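PDB 7EEH: TqaL, which belongs to the 2OG-Fe dioxygenase family of the cupin clan and binds an iron ion. Local coordinates for residues 207-212 with 232-237. The protein carries 1 engineered substitution. Numbering follows the deposited sequence.
Sequences SAVTFM and RSRVQH
Thr210 and Val235 form a hydrogen-bonded pair at the middle of two antiparallel strands, whose axes approach to 4.6 Å; Thr210 N reaches Val235 O at 2.7 Å, and Val235 N returns a bond to Thr210 O. Met212 and Ser233 make the next such pair, where a classic beta bulge sets in: Arg232 N and Ser233 N both donate to Met212 O, from the same face of its carbonyl plane, the former at 2.7 Å.

On the face carrying Val209, Phe211, Arg234 and Gln236, the Arg234 chain bends at chi2 (-86°) and crosses Val209 at about a right angle, placing Val209 CG2 over a guanidinium face, 3.6 Å from Arg234 NH2. Val209 CG1 lies over one face of the Phe211 ring, toward its rim, while Arg234 CG meets Phe211 CE1 obliquely at 3.7 Å. Arg234 NH2 itself bonds to Asn206. Gln236, extended beyond CG, sends NE2 to Ser207 O at 3.0 Å in a nearly straight bond (174°) that lies in both the carbonyl and amide planes; the same nitrogen also donates to Leu203 O.

On the face of Thr210 and Val235, the two side chains run alongside, with Thr210 CB packed tightly on Val235 CG1 at 3.5 Å. One water is bonded to Ala208 O, Thr210 OG1 and His237 ND1, and a second links Ala208 O to His237 O.

His237 NE2 bonds to Thr193 O of the larger sheet, so polar links continue from this small three-stranded sheet into the main one, with two waters bridging Ala208 and His237; the Thr210 side chain lies about 7 Å from the bound iron ion.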
ATOM      1  N   SER B 207      11.632 -10.452 -32.285  1.00 37.86           N
ATOM      2  CA  SER B 207      11.756 -11.873 -31.991  1.00 38.87           C
ATOM      3  C   SER B 207      10.730 -12.295 -30.933  1.00 32.75           C
ATOM      4  O   SER B 207      10.624 -11.676 -29.869  1.00 33.20           O
ATOM      5  CB  SER B 207      13.192 -12.166 -31.543  1.00 38.69           C
ATOM      6  OG  SER B 207      13.284 -13.212 -30.599  1.00 39.23           O
ATOM      7  N   ALA B 208       9.960 -13.328 -31.259  1.00 29.07           N
ATOM      8  CA  ALA B 208       8.924 -13.874 -30.375  1.00 29.42           C
ATOM      9  C   ALA B 208       7.983 -12.782 -29.856  1.00 25.75           C
ATOM     10  O   ALA B 208       7.735 -12.656 -28.658  1.00 25.65           O
ATOM     11  CB  ALA B 208       9.555 -14.650 -29.222  1.00 27.87           C
ATOM     12  N   VAL B 209       7.450 -11.987 -30.785  1.00 29.80           N
ATOM     13  CA  VAL B 209       6.516 -10.909 -30.471  1.00 28.69           C
ATOM     14  C   VAL B 209       5.100 -11.433 -30.652  1.00 28.05           C
ATOM     15  O   VAL B 209       4.798 -12.072 -31.667  1.00 26.64           O
ATOM     16  CB  VAL B 209       6.764  -9.676 -31.359  1.00 29.08           C
ATOM     17  CG1 VAL B 209       5.594  -8.706 -31.280  1.00 31.89           C
ATOM     18  CG2 VAL B 209       8.056  -8.977 -30.945  1.00 30.61           C
ATOM     19  N   THR B 210       4.228 -11.170 -29.676  1.00 26.11           N
ATOM     20  CA  THR B 210       2.818 -11.543 -29.774  1.00 24.41           C
ATOM     21  C   THR B 210       2.034 -10.318 -30.220  1.00 27.41           C
ATOM     22  O   THR B 210       2.071  -9.278 -29.548  1.00 25.92           O
ATOM     23  CB  THR B 210       2.279 -12.072 -28.443  1.00 26.16           C
ATOM     24  OG1 THR B 210       3.135 -13.111 -27.946  1.00 22.73           O
ATOM     25  CG2 THR B 210       0.841 -12.608 -28.588  1.00 21.70           C
ATOM     26  N   PHE B 211       1.371 -10.426 -31.370  1.00 27.02           N
ATOM     27  CA  PHE B 211       0.428  -9.421 -31.846  1.00 29.00           C
ATOM     28  C   PHE B 211      -0.984  -9.864 -31.504  1.00 27.59           C
ATOM     29  O   PHE B 211      -1.308 -11.047 -31.592  1.00 25.12           O
ATOM     30  CB  PHE B 211       0.545  -9.219 -33.361  1.00 28.45           C
ATOM     31  CG  PHE B 211       1.912  -8.814 -33.806  1.00 28.38           C
ATOM     32  CD1 PHE B 211       2.288  -7.485 -33.783  1.00 33.05           C
ATOM     33  CD2 PHE B 211       2.832  -9.764 -34.220  1.00 39.23           C
ATOM     34  CE1 PHE B 211       3.557  -7.096 -34.177  1.00 35.53           C
ATOM     35  CE2 PHE B 211       4.113  -9.386 -34.619  1.00 39.42           C
ATOM     36  CZ  PHE B 211       4.471  -8.046 -34.594  1.00 36.32           C
HETATM   37  N   MSE B 212      -1.825  -8.919 -31.119  1.00 29.19           N
HETATM   38  CA  MSE B 212      -3.231  -9.245 -31.008  1.00 28.04           C
HETATM   39  C   MSE B 212      -4.019  -8.366 -31.949  1.00 26.40           C
HETATM   40  O   MSE B 212      -3.708  -7.184 -32.124  1.00 27.69           O
HETATM   41  CB  MSE B 212      -3.711  -9.092 -29.584  1.00 28.20           C
HETATM   42  CG  MSE B 212      -3.089 -10.128 -28.648  1.00 34.83           C
HETATM   43 SE   MSE B 212      -3.393  -9.462 -26.875  1.00 57.51          SE
HETATM   44  CE  MSE B 212      -5.255  -9.108 -27.101  1.00 37.93           C
ATOM     45  N   ARG B 232      -4.563  -4.596 -32.325  1.00 30.30           N
ATOM     46  CA  ARG B 232      -5.024  -4.166 -31.014  1.00 33.40           C
ATOM     47  C   ARG B 232      -3.916  -4.083 -29.975  1.00 35.58           C
ATOM     48  O   ARG B 232      -4.021  -3.283 -29.036  1.00 34.97           O
ATOM     49  CB  ARG B 232      -6.111  -5.114 -30.502  1.00 33.42           C
ATOM     50  CG  ARG B 232      -7.298  -5.212 -31.431  1.00 34.85           C
ATOM     51  CD  ARG B 232      -8.564  -4.790 -30.708  1.00 46.64           C
ATOM     52  NE  ARG B 232      -9.020  -5.840 -29.801  1.00 48.17           N
ATOM     53  CZ  ARG B 232     -10.205  -6.442 -29.881  1.00 50.89           C
ATOM     54  NH1 ARG B 232     -11.080  -6.091 -30.822  1.00 44.02           N
ATOM     55  NH2 ARG B 232     -10.519  -7.395 -29.013  1.00 45.94           N
ATOM     56  N   SER B 233      -2.862  -4.882 -30.112  1.00 32.69           N
ATOM     57  CA  SER B 233      -1.787  -4.853 -29.136  1.00 29.47           C
ATOM     58  C   SER B 233      -0.559  -5.514 -29.732  1.00 30.05           C
ATOM     59  O   SER B 233      -0.669  -6.378 -30.603  1.00 25.75           O
ATOM     60  CB  SER B 233      -2.196  -5.567 -27.844  1.00 31.35           C
ATOM     61  OG  SER B 233      -1.320  -5.205 -26.798  1.00 44.02           O
ATOM     62  N   ARG B 234       0.610  -5.093 -29.248  1.00 29.47           N
ATOM     63  CA  ARG B 234       1.890  -5.705 -29.572  1.00 26.81           C
ATOM     64  C   ARG B 234       2.644  -5.902 -28.267  1.00 29.92           C
ATOM     65  O   ARG B 234       2.801  -4.957 -27.489  1.00 24.32           O
ATOM     66  CB  ARG B 234       2.705  -4.835 -30.543  1.00 29.93           C
ATOM     67  CG  ARG B 234       4.080  -5.391 -30.941  1.00 30.84           C
ATOM     68  CD  ARG B 234       5.182  -5.014 -29.924  1.00 31.40           C
ATOM     69  NE  ARG B 234       6.526  -5.236 -30.438  1.00 33.89           N
ATOM     70  CZ  ARG B 234       7.618  -5.283 -29.677  1.00 36.90           C
ATOM     71  NH1 ARG B 234       7.527  -5.129 -28.360  1.00 33.50           N
ATOM     72  NH2 ARG B 234       8.806  -5.485 -30.230  1.00 37.31           N
ATOM     73  N   VAL B 235       3.136  -7.112 -28.043  1.00 25.70           N
ATOM     74  CA  VAL B 235       3.763  -7.451 -26.780  1.00 26.85           C
ATOM     75  C   VAL B 235       4.941  -8.389 -27.025  1.00 24.65           C
ATOM     76  O   VAL B 235       4.982  -9.112 -28.025  1.00 25.33           O
ATOM     77  CB  VAL B 235       2.724  -8.066 -25.825  1.00 33.24           C
ATOM     78  CG1 VAL B 235       2.580  -9.546 -26.044  1.00 25.50           C
ATOM     79  CG2 VAL B 235       3.114  -7.781 -24.455  1.00 32.56           C
ATOM     80  N   GLN B 236       5.913  -8.363 -26.108  1.00 24.41           N
ATOM     81  CA  GLN B 236       7.105  -9.198 -26.244  1.00 24.10           C
ATOM     82  C   GLN B 236       7.589  -9.640 -24.866  1.00 26.37           C
ATOM     83  O   GLN B 236       8.112  -8.825 -24.104  1.00 27.32           O
ATOM     84  CB  GLN B 236       8.210  -8.449 -26.979  1.00 24.78           C
ATOM     85  CG  GLN B 236       9.415  -9.326 -27.293  1.00 27.72           C
ATOM     86  CD  GLN B 236      10.619  -8.522 -27.737  1.00 34.52           C
ATOM     87  OE1 GLN B 236      10.915  -7.468 -27.179  1.00 33.75           O
ATOM     88  NE2 GLN B 236      11.315  -9.012 -28.752  1.00 33.77           N
ATOM     89  N   HIS B 237       7.457 -10.927 -24.554  1.00 21.43           N
ATOM     90  CA  HIS B 237       8.044 -11.428 -23.322  1.00 21.73           C
ATOM     91  C   HIS B 237       9.560 -11.332 -23.404  1.00 21.08           C
ATOM     92  O   HIS B 237      10.160 -11.708 -24.412  1.00 25.93           O
ATOM     93  CB  HIS B 237       7.657 -12.880 -23.068  1.00 20.81           C
ATOM     94  CG  HIS B 237       6.187 -13.160 -23.117  1.00 19.25           C
ATOM     95  ND1 HIS B 237       5.466 -13.157 -24.289  1.00 18.73           N
ATOM     96  CD2 HIS B 237       5.324 -13.552 -22.146  1.00 17.70           C
ATOM     97  CE1 HIS B 237       4.215 -13.507 -24.036  1.00 22.24           C
ATOM     98  NE2 HIS B 237       4.106 -13.760 -22.745  1.00 20.62           N
TER
HETATM   99  O   HOH W   1       8.918 -13.481 -26.088  1.00 26.18           O
HETATM  100  O   HOH W   2       5.463 -12.539 -27.072  1.00 26.88           O